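Local coordinates for protein sesquisabinene B synthase 2 (Santalum album, PDB 6A2A) that probably cyclises farnesyl diphosphate to the sesquiterpene sesquisabinene B, using magnesium or manganese ions as cofactor, at residues L328-D333 / D344-N349; P276-G281 / I315-D320; D150-Q155 / R184-S189. One frame throughout, in Å; residues are numbered along the deposited sequence.

Along the chain contact 3 comes first, then contact 2, then contact 1. Contact 3 joins a small two-stranded hairpin to helix 178-192 in the N-terminal terpene synthase domain. Its centre is about 46 Å from that of contact 2 and 57 Å from that of contact 1, across the centre of the chain. Contacts 1 and 2 share the metal-binding domain, with centres about 15 Å apart. They rest on the consecutive helices 299-321 and 325-337, and they meet where Thr-332 OG1 and Tyr-319 OH, 2.7 Å apart, are probably hydrogen-bonded. Contact 1 thus packs next to the helix that carries the metal-binding aspartates, whereas contact 3 is remote from that site.

Contact 1 (L328-D333 / D344-N349); sequences LELFTD and DQLPRN
Leu-330 lays its CD2 methyl against Gln-345 and Leu-346, where a 3-10 segment gives way to loop, and this one methyl makes the nearest approaches to both residues. CG stands anti to the backbone N (chi1 179°), which carries the branch off the helix toward 344-349. There CD2 lies 3.7 Å from Gln-345 CB. Farther along the same side chain it is 3.6 Å from Gln-345 OE1, a van der Waals contact of a methyl with an amide oxygen. The glutamine is extended beyond CG and runs across the leucine at about a right angle, so its root and its amide end both border the methyl. Leu-346 comes in beside it: its CG and CD2 are each 4.0 Å from Leu-330 CD2, while its other methyl, CD1, reaches the backbone of the next helical residue, 4.5 Å from Phe-331 CA. No hydrogen bond crosses between the segments; the join is mostly aliphatic, with the glutamine amide at its outer margin and Leu-346 buried. Pro-347 follows as the N-cap residue of helix 348-372, so the contact lies just before the start of that helix, beside helix 325-337. Asp-344 and Arg-348 hydrogen-bond to the second subunit. Inward, Phe-331 packs on Ile-350 and Leu-354 of helix 348-372 and Leu-388 of helix 377-400, and meets Tyr-319 of helix 299-321 edge-to-face.

Contact 2 (P276-G281 / I315-D320); sequences PFARNG and IDDVYD
This is a loop-on-helix contact at the aspartate-rich DDxxD motif of the class I terpene synthase fold: the loop before helix 281-292 rests on the last turns of helix 299-321, where Asp-316, Asp-317 and Asp-320 supply the motif. Asp-316 and Asp-320 bind magnesium in a structure of this protein, although no metal is bound to this chain. Asp-317 points toward the loop instead, and Val-318 beside it offers its CG2 methyl. The ring of Phe-277 touches both: CE1 and CZ are each 3.8 Å from Val-318 CG2, and CD1 is 4.0 Å from Asp-317 CB. Phe-277 has its CG between the backbone N and the carbonyl carbon (chi1 42°), and the ring is thereby swung toward the helix. The Asp-317 side chain runs antiparallel alongside that of Phe-277, with the carboxylate plane 85° from the ring plane, and passes on to Ala-278. That alanine opens a type II turn closed by the bond from Gly-281 N to Ala-278 O (2.9 Å), which leads directly into helix 281-292. Beyond the contact, the Phe-277 ring also meets that of Tyr-322, and Asn-280 is hydrogen-bonded to Asn-37 and Leu-38 of the N-terminal segment, which probably helps cover the active site, as in other plant terpene synthases. At the carboxylate, Asp-317 OD2 lies 3.2 Å from Ala-278 N and 3.6 Å from Ala-278 CB.

Contact 3 (D150-Q155 / R184-S189); sequences DGFKNQ and RTFATS
Phe-186 and Phe-152 carry this contact, with Asn-154 at the margin. Phe-186 projects from helix 178-192 with CG anti to its N (chi1 173°), which brings the ring against strand 151-152. Over the centre of one face sits Phe-152 CB, 3.5 Å from the centroid of the Phe-186 ring and only 7° off its normal: a well-aligned CH-pi contact. The Phe-152 ring itself has moved on past that face. The two ring planes are nearly parallel, 24° apart, but the centroids are 5.4 Å from each other and the rings barely overlap, so the CB methylene, more than the ring, covers the Phe-186 face. Phe-152 goes on to cover Ile-179 and Ala-183 on the same helix. At the far end of the Phe-186 ring, CZ is 3.6 Å from Lys-153 O. Asn-154 OD1 lies at the ring edge, near its plane, 4.2 Å from Phe-186 CE1, but its hydrogen bond is to Lys-190 NZ. With an alanine in place of Phe-186, the Phe-152 methylene would lose the aromatic face it rests on, and the hairpin would probably be held less firmly against the helix. No hydrogen bond links the two segments. Between them the hairpin meets helix 178-192 through dispersion and CH-pi attraction, and the bond from Asn-154 to Lys-190 adds a polar tie to the same helix just beyond.

Contact 1 (L328-D333 / D344-N349)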
ATOM      1  N   LEU A 328      27.138   6.515   8.375  1.00 23.10           N
ATOM      2  CA  LEU A 328      26.684   7.143   7.165  1.00 23.40           C
ATOM      3  C   LEU A 328      27.540   6.654   5.982  1.00 25.06           C
ATOM      4  O   LEU A 328      27.052   6.550   4.875  1.00 23.82           O
ATOM      5  CB  LEU A 328      26.717   8.655   7.368  1.00 21.94           C
ATOM      6  CG  LEU A 328      25.806   9.171   8.485  1.00 23.48           C
ATOM      7  CD1 LEU A 328      26.010  10.649   8.737  1.00 25.39           C
ATOM      8  CD2 LEU A 328      24.341   8.883   8.202  1.00 23.85           C
ATOM      9  N   GLU A 329      28.849   6.414   6.187  1.00 25.96           N
ATOM     10  CA  GLU A 329      29.689   5.787   5.124  1.00 24.08           C
ATOM     11  C   GLU A 329      29.087   4.474   4.669  1.00 22.50           C
ATOM     12  O   GLU A 329      29.086   4.198   3.486  1.00 26.55           O
ATOM     13  CB  GLU A 329      31.119   5.414   5.596  1.00 29.81           C
ATOM     14  CG  GLU A 329      31.850   6.560   6.234  1.00 39.72           C
ATOM     15  CD  GLU A 329      33.333   6.343   6.520  1.00 48.96           C
ATOM     16  OE1 GLU A 329      33.785   5.163   6.544  1.00 49.09           O
ATOM     17  OE2 GLU A 329      34.024   7.370   6.723  1.00 54.41           O
ATOM     18  N   LEU A 330      28.608   3.660   5.583  1.00 24.52           N
ATOM     19  CA  LEU A 330      28.008   2.386   5.170  1.00 24.73           C
ATOM     20  C   LEU A 330      26.636   2.634   4.494  1.00 23.29           C
ATOM     21  O   LEU A 330      26.310   1.950   3.573  1.00 21.50           O
ATOM     22  CB  LEU A 330      27.834   1.475   6.387  1.00 23.86           C
ATOM     23  CG  LEU A 330      27.195   0.114   6.121  1.00 27.51           C
ATOM     24  CD1 LEU A 330      27.923  -0.646   5.025  1.00 30.66           C
ATOM     25  CD2 LEU A 330      27.085  -0.714   7.389  1.00 30.80           C
ATOM     26  N   PHE A 331      25.830   3.544   5.045  1.00 23.67           N
ATOM     27  CA  PHE A 331      24.536   3.906   4.388  1.00 20.63           C
ATOM     28  C   PHE A 331      24.788   4.274   2.928  1.00 22.53           C
ATOM     29  O   PHE A 331      24.115   3.783   1.973  1.00 23.35           O
ATOM     30  CB  PHE A 331      23.872   5.021   5.199  1.00 22.86           C
ATOM     31  CG  PHE A 331      22.414   5.265   4.923  1.00 20.21           C
ATOM     32  CD1 PHE A 331      21.961   5.622   3.655  1.00 20.43           C
ATOM     33  CD2 PHE A 331      21.500   5.198   5.958  1.00 21.63           C
ATOM     34  CE1 PHE A 331      20.623   5.939   3.460  1.00 18.68           C
ATOM     35  CE2 PHE A 331      20.154   5.481   5.743  1.00 21.78           C
ATOM     36  CZ  PHE A 331      19.719   5.814   4.494  1.00 19.65           C
ATOM     37  N   THR A 332      25.788   5.143   2.708  1.00 21.00           N
ATOM     38  CA  THR A 332      26.105   5.653   1.397  1.00 23.21           C
ATOM     39  C   THR A 332      26.603   4.515   0.504  1.00 21.20           C
ATOM     40  O   THR A 332      26.200   4.366  -0.642  1.00 21.07           O
ATOM     41  CB  THR A 332      27.113   6.801   1.452  1.00 20.54           C
ATOM     42  OG1 THR A 332      26.566   7.863   2.238  1.00 24.62           O
ATOM     43  CG2 THR A 332      27.487   7.340   0.087  1.00 25.70           C
ATOM     44  N   ASP A 333      27.457   3.669   1.033  1.00 26.76           N
ATOM     45  CA  ASP A 333      28.015   2.532   0.229  1.00 24.84           C
ATOM     46  C   ASP A 333      26.951   1.510  -0.193  1.00 22.65           C
ATOM     47  O   ASP A 333      26.933   1.003  -1.356  1.00 27.78           O
ATOM     48  CB  ASP A 333      29.109   1.852   1.073  1.00 27.40           C
ATOM     49  CG  ASP A 333      29.678   0.602   0.408  1.00 26.97           C
ATOM     50  OD1 ASP A 333      30.168   0.691  -0.709  1.00 31.70           O
ATOM     51  OD2 ASP A 333      29.610  -0.476   1.047  1.00 33.24           O
ATOM     52  N   ASP A 344      22.195  -5.081   8.165  1.00 24.40           N
ATOM     53  CA  ASP A 344      22.045  -5.366   9.579  1.00 27.13           C
ATOM     54  C   ASP A 344      23.202  -4.840  10.451  1.00 26.30           C
ATOM     55  O   ASP A 344      23.063  -4.836  11.652  1.00 24.74           O
ATOM     56  CB  ASP A 344      21.884  -6.881   9.821  1.00 30.62           C
ATOM     57  CG  ASP A 344      20.486  -7.386   9.500  1.00 35.41           C
ATOM     58  OD1 ASP A 344      19.508  -6.585   9.312  1.00 30.90           O
ATOM     59  OD2 ASP A 344      20.363  -8.621   9.484  1.00 31.74           O
ATOM     60  N   GLN A 345      24.296  -4.380   9.857  1.00 25.50           N
ATOM     61  CA  GLN A 345      25.366  -3.666  10.623  1.00 27.45           C
ATOM     62  C   GLN A 345      24.870  -2.291  11.126  1.00 30.19           C
ATOM     63  O   GLN A 345      25.496  -1.687  12.030  1.00 28.60           O
ATOM     64  CB  GLN A 345      26.601  -3.480   9.759  1.00 26.99           C
ATOM     65  CG  GLN A 345      27.285  -4.787   9.351  1.00 30.47           C
ATOM     66  CD  GLN A 345      28.484  -4.623   8.444  1.00 31.45           C
ATOM     67  OE1 GLN A 345      29.117  -3.568   8.395  1.00 35.92           O
ATOM     68  NE2 GLN A 345      28.762  -5.642   7.644  1.00 32.62           N
ATOM     69  N   LEU A 346      23.760  -1.760  10.582  1.00 24.58           N
ATOM     70  CA  LEU A 346      23.249  -0.470  11.029  1.00 23.52           C
ATOM     71  C   LEU A 346      22.217  -0.641  12.133  1.00 20.63           C
ATOM     72  O   LEU A 346      21.316  -1.496  12.068  1.00 27.62           O
ATOM     73  CB  LEU A 346      22.652   0.290   9.825  1.00 24.01           C
ATOM     74  CG  LEU A 346      23.632   0.680   8.719  1.00 24.89           C
ATOM     75  CD1 LEU A 346      22.909   1.057   7.446  1.00 25.09           C
ATOM     76  CD2 LEU A 346      24.560   1.797   9.147  1.00 26.77           C
ATOM     77  N   PRO A 347      22.261   0.210  13.141  1.00 24.71           N
ATOM     78  CA  PRO A 347      21.208   0.188  14.093  1.00 24.19           C
ATOM     79  C   PRO A 347      19.815   0.471  13.512  1.00 24.50           C
ATOM     80  O   PRO A 347      19.683   1.072  12.467  1.00 23.88           O
ATOM     81  CB  PRO A 347      21.519   1.299  15.109  1.00 28.33           C
ATOM     82  CG  PRO A 347      22.391   2.218  14.396  1.00 27.71           C
ATOM     83  CD  PRO A 347      23.104   1.397  13.341  1.00 27.66           C
ATOM     84  N   ARG A 348      18.822  -0.097  14.165  1.00 26.35           N
ATOM     85  CA  ARG A 348      17.446  -0.081  13.750  1.00 25.16           C
ATOM     86  C   ARG A 348      17.015   1.295  13.209  1.00 27.06           C
ATOM     87  O   ARG A 348      16.401   1.384  12.108  1.00 21.37           O
ATOM     88  CB  ARG A 348      16.601  -0.474  14.959  1.00 27.32           C
ATOM     89  CG  ARG A 348      15.120  -0.228  14.788  1.00 25.53           C
ATOM     90  CD  ARG A 348      14.322  -0.637  16.008  1.00 24.91           C
ATOM     91  NE  ARG A 348      12.909  -0.532  15.745  1.00 24.22           N
ATOM     92  CZ  ARG A 348      12.164  -1.495  15.208  1.00 22.70           C
ATOM     93  NH1 ARG A 348      12.725  -2.630  14.832  1.00 23.41           N
ATOM     94  NH2 ARG A 348      10.903  -1.246  14.943  1.00 26.18           N
ATOM     95  N   ASN A 349      17.282   2.384  13.952  1.00 19.90           N
ATOM     96  CA  ASN A 349      16.762   3.670  13.520  1.00 20.10           C
ATOM     97  C   ASN A 349      17.437   4.200  12.253  1.00 21.02           C
ATOM     98  O   ASN A 349      16.924   5.196  11.687  1.00 20.76           O
ATOM     99  CB  ASN A 349      16.812   4.722  14.632  1.00 22.17           C
ATOM    100  CG  ASN A 349      15.883   4.452  15.796  1.00 25.48           C
ATOM    101  OD1 ASN A 349      14.911   3.667  15.671  1.00 24.17           O
ATOM    102  ND2 ASN A 349      16.202   5.072  16.938  1.00 21.31           N
TER

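Contact 2 (P276-G281 / I315-D320)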
ATOM      1  N   PRO A 276      12.854   8.651  16.069  1.00 22.14           N
ATOM      2  CA  PRO A 276      12.917   9.823  16.902  1.00 24.12           C
ATOM      3  C   PRO A 276      13.465  11.048  16.155  1.00 27.95           C
ATOM      4  O   PRO A 276      14.214  11.818  16.726  1.00 33.25           O
ATOM      5  CB  PRO A 276      13.879   9.361  18.026  1.00 21.50           C
ATOM      6  CG  PRO A 276      14.789   8.434  17.344  1.00 21.65           C
ATOM      7  CD  PRO A 276      13.935   7.681  16.327  1.00 21.69           C
ATOM      8  N   PHE A 277      13.075  11.210  14.887  1.00 28.72           N
ATOM      9  CA  PHE A 277      13.338  12.409  14.097  1.00 28.70           C
ATOM     10  C   PHE A 277      12.247  12.503  13.012  1.00 32.92           C
ATOM     11  O   PHE A 277      11.328  11.595  12.923  1.00 30.35           O
ATOM     12  CB  PHE A 277      14.784  12.380  13.575  1.00 27.44           C
ATOM     13  CG  PHE A 277      15.238  11.028  13.060  1.00 25.95           C
ATOM     14  CD1 PHE A 277      14.844  10.564  11.816  1.00 27.13           C
ATOM     15  CD2 PHE A 277      16.015  10.179  13.849  1.00 25.99           C
ATOM     16  CE1 PHE A 277      15.236   9.319  11.350  1.00 22.67           C
ATOM     17  CE2 PHE A 277      16.389   8.922  13.387  1.00 22.73           C
ATOM     18  CZ  PHE A 277      16.013   8.489  12.142  1.00 21.74           C
ATOM     19  N   ALA A 278      12.308  13.566  12.205  1.00 33.71           N
ATOM     20  CA  ALA A 278      11.439  13.721  10.963  1.00 35.63           C
ATOM     21  C   ALA A 278       9.930  13.756  11.311  1.00 36.75           C
ATOM     22  O   ALA A 278       8.997  13.248  10.536  1.00 29.15           O
ATOM     23  CB  ALA A 278      11.765  12.659   9.937  1.00 39.23           C
ATOM     24  N   ARG A 279       9.675  14.413  12.445  1.00 31.83           N
ATOM     25  CA  ARG A 279       8.338  14.936  12.796  1.00 34.01           C
ATOM     26  C   ARG A 279       7.722  15.689  11.605  1.00 29.84           C
ATOM     27  O   ARG A 279       8.365  16.527  10.960  1.00 34.01           O
ATOM     28  CB  ARG A 279       8.413  15.890  13.991  1.00 39.05           C
ATOM     29  CG  ARG A 279       7.061  16.169  14.631  1.00 41.37           C
ATOM     30  CD  ARG A 279       7.171  16.946  15.922  1.00 48.49           C
ATOM     31  NE  ARG A 279       7.864  18.221  15.775  1.00 56.72           N
ATOM     32  CZ  ARG A 279       7.280  19.425  15.742  1.00 60.15           C
ATOM     33  NH1 ARG A 279       8.031  20.515  15.777  1.00 64.67           N
ATOM     34  NH2 ARG A 279       5.961  19.540  15.656  1.00 59.44           N
ATOM     35  N   ASN A 280       6.494  15.325  11.306  1.00 27.75           N
ATOM     36  CA  ASN A 280       5.742  15.883  10.202  1.00 26.64           C
ATOM     37  C   ASN A 280       6.343  15.651   8.813  1.00 25.42           C
ATOM     38  O   ASN A 280       5.951  16.266   7.885  1.00 23.36           O
ATOM     39  CB  ASN A 280       5.474  17.354  10.417  1.00 26.77           C
ATOM     40  CG  ASN A 280       4.549  17.610  11.584  1.00 28.73           C
ATOM     41  OD1 ASN A 280       3.603  16.925  11.780  1.00 32.20           O
ATOM     42  ND2 ASN A 280       4.855  18.591  12.347  1.00 29.23           N
ATOM     43  N   GLY A 281       7.282  14.741   8.695  1.00 23.71           N
ATOM     44  CA  GLY A 281       7.900  14.468   7.426  1.00 22.89           C
ATOM     45  C   GLY A 281       6.946  14.111   6.301  1.00 22.04           C
ATOM     46  O   GLY A 281       7.036  14.608   5.234  1.00 20.41           O
ATOM     47  N   ILE A 315      15.918  10.980   5.643  1.00 15.93           N
ATOM     48  CA  ILE A 315      17.299  10.657   5.460  1.00 17.15           C
ATOM     49  C   ILE A 315      18.231  11.861   5.652  1.00 18.74           C
ATOM     50  O   ILE A 315      19.312  11.729   6.079  1.00 18.95           O
ATOM     51  CB  ILE A 315      17.512   9.839   4.203  1.00 16.00           C
ATOM     52  CG1 ILE A 315      16.747   8.515   4.355  1.00 18.35           C
ATOM     53  CG2 ILE A 315      18.967   9.613   3.942  1.00 16.56           C
ATOM     54  CD1 ILE A 315      16.684   7.696   3.102  1.00 20.48           C
ATOM     55  N   ASP A 316      17.730  13.035   5.354  1.00 17.14           N
ATOM     56  CA  ASP A 316      18.439  14.254   5.648  1.00 19.77           C
ATOM     57  C   ASP A 316      18.673  14.266   7.173  1.00 18.22           C
ATOM     58  O   ASP A 316      19.752  14.444   7.595  1.00 20.02           O
ATOM     59  CB  ASP A 316      17.589  15.417   5.245  1.00 21.44           C
ATOM     60  CG  ASP A 316      18.251  16.737   5.437  1.00 29.48           C
ATOM     61  OD1 ASP A 316      19.414  16.888   5.233  1.00 36.95           O
ATOM     62  OD2 ASP A 316      17.551  17.657   5.740  1.00 41.29           O
ATOM     63  N   ASP A 317      17.638  14.042   7.965  1.00 19.21           N
ATOM     64  CA  ASP A 317      17.771  13.984   9.415  1.00 19.67           C
ATOM     65  C   ASP A 317      18.740  12.872   9.865  1.00 20.47           C
ATOM     66  O   ASP A 317      19.497  13.046  10.758  1.00 19.86           O
ATOM     67  CB  ASP A 317      16.433  13.835  10.107  1.00 20.99           C
ATOM     68  CG  ASP A 317      15.596  15.078  10.037  1.00 28.49           C
ATOM     69  OD1 ASP A 317      16.051  16.116   9.686  1.00 29.19           O
ATOM     70  OD2 ASP A 317      14.459  15.031  10.352  1.00 34.75           O
ATOM     71  N   VAL A 318      18.713  11.730   9.200  1.00 19.47           N
ATOM     72  CA  VAL A 318      19.633  10.650   9.530  1.00 20.08           C
ATOM     73  C   VAL A 318      21.081  11.122   9.384  1.00 20.52           C
ATOM     74  O   VAL A 318      21.894  10.856  10.199  1.00 19.72           O
ATOM     75  CB  VAL A 318      19.425   9.420   8.639  1.00 20.06           C
ATOM     76  CG1 VAL A 318      20.562   8.447   8.783  1.00 22.19           C
ATOM     77  CG2 VAL A 318      18.099   8.756   8.951  1.00 21.24           C
ATOM     78  N   TYR A 319      21.358  11.809   8.295  1.00 18.61           N
ATOM     79  CA  TYR A 319      22.671  12.318   8.019  1.00 20.38           C
ATOM     80  C   TYR A 319      23.035  13.520   8.875  1.00 21.47           C
ATOM     81  O   TYR A 319      24.128  13.639   9.322  1.00 21.66           O
ATOM     82  CB  TYR A 319      22.842  12.637   6.546  1.00 19.18           C
ATOM     83  CG  TYR A 319      23.201  11.424   5.711  1.00 18.22           C
ATOM     84  CD1 TYR A 319      22.289  10.422   5.482  1.00 18.95           C
ATOM     85  CD2 TYR A 319      24.439  11.292   5.137  1.00 19.04           C
ATOM     86  CE1 TYR A 319      22.627   9.322   4.724  1.00 19.92           C
ATOM     87  CE2 TYR A 319      24.779  10.204   4.378  1.00 18.54           C
ATOM     88  CZ  TYR A 319      23.871   9.217   4.161  1.00 19.94           C
ATOM     89  OH  TYR A 319      24.205   8.130   3.441  1.00 19.81           O
ATOM     90  N   ASP A 320      22.080  14.369   9.153  1.00 22.40           N
ATOM     91  CA  ASP A 320      22.372  15.559   9.905  1.00 25.63           C
ATOM     92  C   ASP A 320      22.296  15.455  11.410  1.00 27.54           C
ATOM     93  O   ASP A 320      23.088  16.013  12.101  1.00 25.84           O
ATOM     94  CB  ASP A 320      21.442  16.663   9.490  1.00 30.00           C
ATOM     95  CG  ASP A 320      22.111  17.952   9.468  1.00 30.00           C
ATOM     96  OD1 ASP A 320      22.807  18.184   8.498  1.00 30.00           O
ATOM     97  OD2 ASP A 320      22.003  18.720  10.409  1.00 30.00           O
TER

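Contact 3 (D150-Q155 / R184-S189)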
ATOM      1  N   ASP A 150      13.942  60.356 -16.691  1.00 43.60           N
ATOM      2  CA  ASP A 150      14.451  59.835 -15.454  1.00 42.50           C
ATOM      3  C   ASP A 150      13.928  58.453 -14.995  1.00 39.75           C
ATOM      4  O   ASP A 150      14.349  57.970 -13.990  1.00 39.88           O
ATOM      5  CB  ASP A 150      14.220  60.844 -14.361  1.00 42.88           C
ATOM      6  CG  ASP A 150      15.010  62.099 -14.570  1.00 47.12           C
ATOM      7  OD1 ASP A 150      15.930  62.094 -15.385  1.00 39.50           O
ATOM      8  OD2 ASP A 150      14.715  63.077 -13.893  1.00 47.04           O
ATOM      9  N   GLY A 151      13.035  57.845 -15.751  1.00 38.82           N
ATOM     10  CA  GLY A 151      12.476  56.542 -15.377  1.00 40.12           C
ATOM     11  C   GLY A 151      10.959  56.554 -15.406  1.00 38.92           C
ATOM     12  O   GLY A 151      10.325  57.332 -16.130  1.00 34.19           O
ATOM     13  N   PHE A 152      10.346  55.648 -14.645  1.00 30.57           N
ATOM     14  CA  PHE A 152       8.921  55.534 -14.717  1.00 28.06           C
ATOM     15  C   PHE A 152       8.329  56.845 -14.163  1.00 24.46           C
ATOM     16  O   PHE A 152       8.908  57.441 -13.318  1.00 28.79           O
ATOM     17  CB  PHE A 152       8.441  54.308 -13.928  1.00 28.15           C
ATOM     18  CG  PHE A 152       8.457  53.058 -14.758  1.00 24.56           C
ATOM     19  CD1 PHE A 152       7.391  52.742 -15.575  1.00 23.05           C
ATOM     20  CD2 PHE A 152       9.575  52.242 -14.777  1.00 27.91           C
ATOM     21  CE1 PHE A 152       7.427  51.644 -16.405  1.00 27.76           C
ATOM     22  CE2 PHE A 152       9.608  51.150 -15.619  1.00 22.55           C
ATOM     23  CZ  PHE A 152       8.552  50.847 -16.414  1.00 24.47           C
ATOM     24  N   LYS A 153       7.217  57.230 -14.687  1.00 26.24           N
ATOM     25  CA  LYS A 153       6.606  58.554 -14.357  1.00 29.92           C
ATOM     26  C   LYS A 153       5.946  58.513 -12.974  1.00 29.77           C
ATOM     27  O   LYS A 153       5.075  57.651 -12.743  1.00 29.70           O
ATOM     28  CB  LYS A 153       5.569  58.873 -15.415  1.00 28.19           C
ATOM     29  CG  LYS A 153       6.143  59.242 -16.767  1.00 29.37           C
ATOM     30  CD  LYS A 153       5.048  59.338 -17.785  1.00 31.46           C
ATOM     31  CE  LYS A 153       5.579  59.722 -19.145  1.00 36.51           C
ATOM     32  NZ  LYS A 153       4.512  59.647 -20.160  1.00 41.93           N
ATOM     33  N   ASN A 154       6.351  59.434 -12.120  1.00 33.16           N
ATOM     34  CA  ASN A 154       5.965  59.411 -10.720  1.00 34.94           C
ATOM     35  C   ASN A 154       4.440  59.496 -10.587  1.00 36.83           C
ATOM     36  O   ASN A 154       3.843  58.965  -9.622  1.00 35.25           O
ATOM     37  CB  ASN A 154       6.644  60.493  -9.897  1.00 38.03           C
ATOM     38  CG  ASN A 154       6.863  60.026  -8.474  1.00 45.59           C
ATOM     39  OD1 ASN A 154       7.419  58.949  -8.260  1.00 46.84           O
ATOM     40  ND2 ASN A 154       6.361  60.779  -7.504  1.00 47.95           N
ATOM     41  N   GLN A 155       3.779  60.046 -11.587  1.00 32.19           N
ATOM     42  CA  GLN A 155       2.352  60.223 -11.501  1.00 37.27           C
ATOM     43  C   GLN A 155       1.598  58.896 -11.553  1.00 35.19           C
ATOM     44  O   GLN A 155       0.397  58.830 -11.187  1.00 30.71           O
ATOM     45  CB  GLN A 155       1.884  61.100 -12.650  1.00 41.48           C
ATOM     46  CG  GLN A 155       0.524  61.714 -12.429  1.00 45.65           C
ATOM     47  CD  GLN A 155       0.348  62.914 -13.329  1.00 53.08           C
ATOM     48  OE1 GLN A 155      -0.100  63.974 -12.890  1.00 61.43           O
ATOM     49  NE2 GLN A 155       0.723  62.768 -14.594  1.00 47.98           N
ATOM     50  N   ARG A 184       9.923  46.586 -11.943  1.00 21.98           N
ATOM     51  CA  ARG A 184       9.864  45.905 -10.637  1.00 21.85           C
ATOM     52  C   ARG A 184      10.309  46.821  -9.499  1.00 23.24           C
ATOM     53  O   ARG A 184       9.610  46.918  -8.457  1.00 21.55           O
ATOM     54  CB  ARG A 184      10.707  44.621 -10.635  1.00 24.22           C
ATOM     55  CG  ARG A 184      10.744  43.938  -9.275  1.00 25.64           C
ATOM     56  CD  ARG A 184      11.729  42.768  -9.170  1.00 26.77           C
ATOM     57  NE  ARG A 184      13.087  43.278  -9.271  1.00 28.98           N
ATOM     58  CZ  ARG A 184      13.769  43.799  -8.264  1.00 29.62           C
ATOM     59  NH1 ARG A 184      13.230  43.872  -7.059  1.00 36.29           N
ATOM     60  NH2 ARG A 184      15.000  44.250  -8.456  1.00 37.87           N
ATOM     61  N   THR A 185      11.440  47.512  -9.629  1.00 20.43           N
ATOM     62  CA  THR A 185      11.955  48.353  -8.593  1.00 23.95           C
ATOM     63  C   THR A 185      10.958  49.507  -8.331  1.00 24.66           C
ATOM     64  O   THR A 185      10.674  49.796  -7.187  1.00 23.03           O
ATOM     65  CB  THR A 185      13.344  48.916  -8.970  1.00 29.24           C
ATOM     66  OG1 THR A 185      14.231  47.797  -9.101  1.00 30.22           O
ATOM     67  CG2 THR A 185      13.919  49.842  -7.922  1.00 32.31           C
ATOM     68  N   PHE A 186      10.417  50.073  -9.383  1.00 22.18           N
ATOM     69  CA  PHE A 186       9.529  51.237  -9.262  1.00 24.13           C
ATOM     70  C   PHE A 186       8.215  50.795  -8.598  1.00 20.68           C
ATOM     71  O   PHE A 186       7.852  51.395  -7.602  1.00 23.50           O
ATOM     72  CB  PHE A 186       9.249  51.834 -10.633  1.00 24.81           C
ATOM     73  CG  PHE A 186       8.223  52.930 -10.636  1.00 25.55           C
ATOM     74  CD1 PHE A 186       8.574  54.209 -10.237  1.00 30.50           C
ATOM     75  CD2 PHE A 186       6.951  52.676 -11.080  1.00 25.72           C
ATOM     76  CE1 PHE A 186       7.629  55.225 -10.273  1.00 29.25           C
ATOM     77  CE2 PHE A 186       6.021  53.696 -11.138  1.00 29.12           C
ATOM     78  CZ  PHE A 186       6.375  54.963 -10.732  1.00 26.92           C
ATOM     79  N   ALA A 187       7.597  49.761  -9.133  1.00 22.54           N
ATOM     80  CA  ALA A 187       6.273  49.282  -8.641  1.00 23.09           C
ATOM     81  C   ALA A 187       6.386  48.782  -7.204  1.00 24.01           C
ATOM     82  O   ALA A 187       5.476  49.101  -6.362  1.00 22.97           O
ATOM     83  CB  ALA A 187       5.694  48.223  -9.511  1.00 23.12           C
ATOM     84  N   THR A 188       7.470  48.053  -6.873  1.00 22.07           N
ATOM     85  CA  THR A 188       7.697  47.587  -5.511  1.00 22.96           C
ATOM     86  C   THR A 188       7.753  48.771  -4.550  1.00 24.07           C
ATOM     87  O   THR A 188       7.126  48.773  -3.480  1.00 23.30           O
ATOM     88  CB  THR A 188       8.961  46.711  -5.364  1.00 22.10           C
ATOM     89  OG1 THR A 188       8.894  45.615  -6.274  1.00 22.33           O
ATOM     90  CG2 THR A 188       9.118  46.163  -3.961  1.00 23.01           C
ATOM     91  N   SER A 189       8.562  49.775  -4.893  1.00 25.39           N
ATOM     92  CA  SER A 189       8.783  50.910  -4.030  1.00 25.94           C
ATOM     93  C   SER A 189       7.469  51.672  -3.822  1.00 24.84           C
ATOM     94  O   SER A 189       7.105  52.018  -2.693  1.00 29.21           O
ATOM     95  CB  SER A 189       9.856  51.841  -4.607  1.00 26.78           C
ATOM     96  OG  SER A 189       9.919  53.024  -3.806  1.00 31.48           O
TER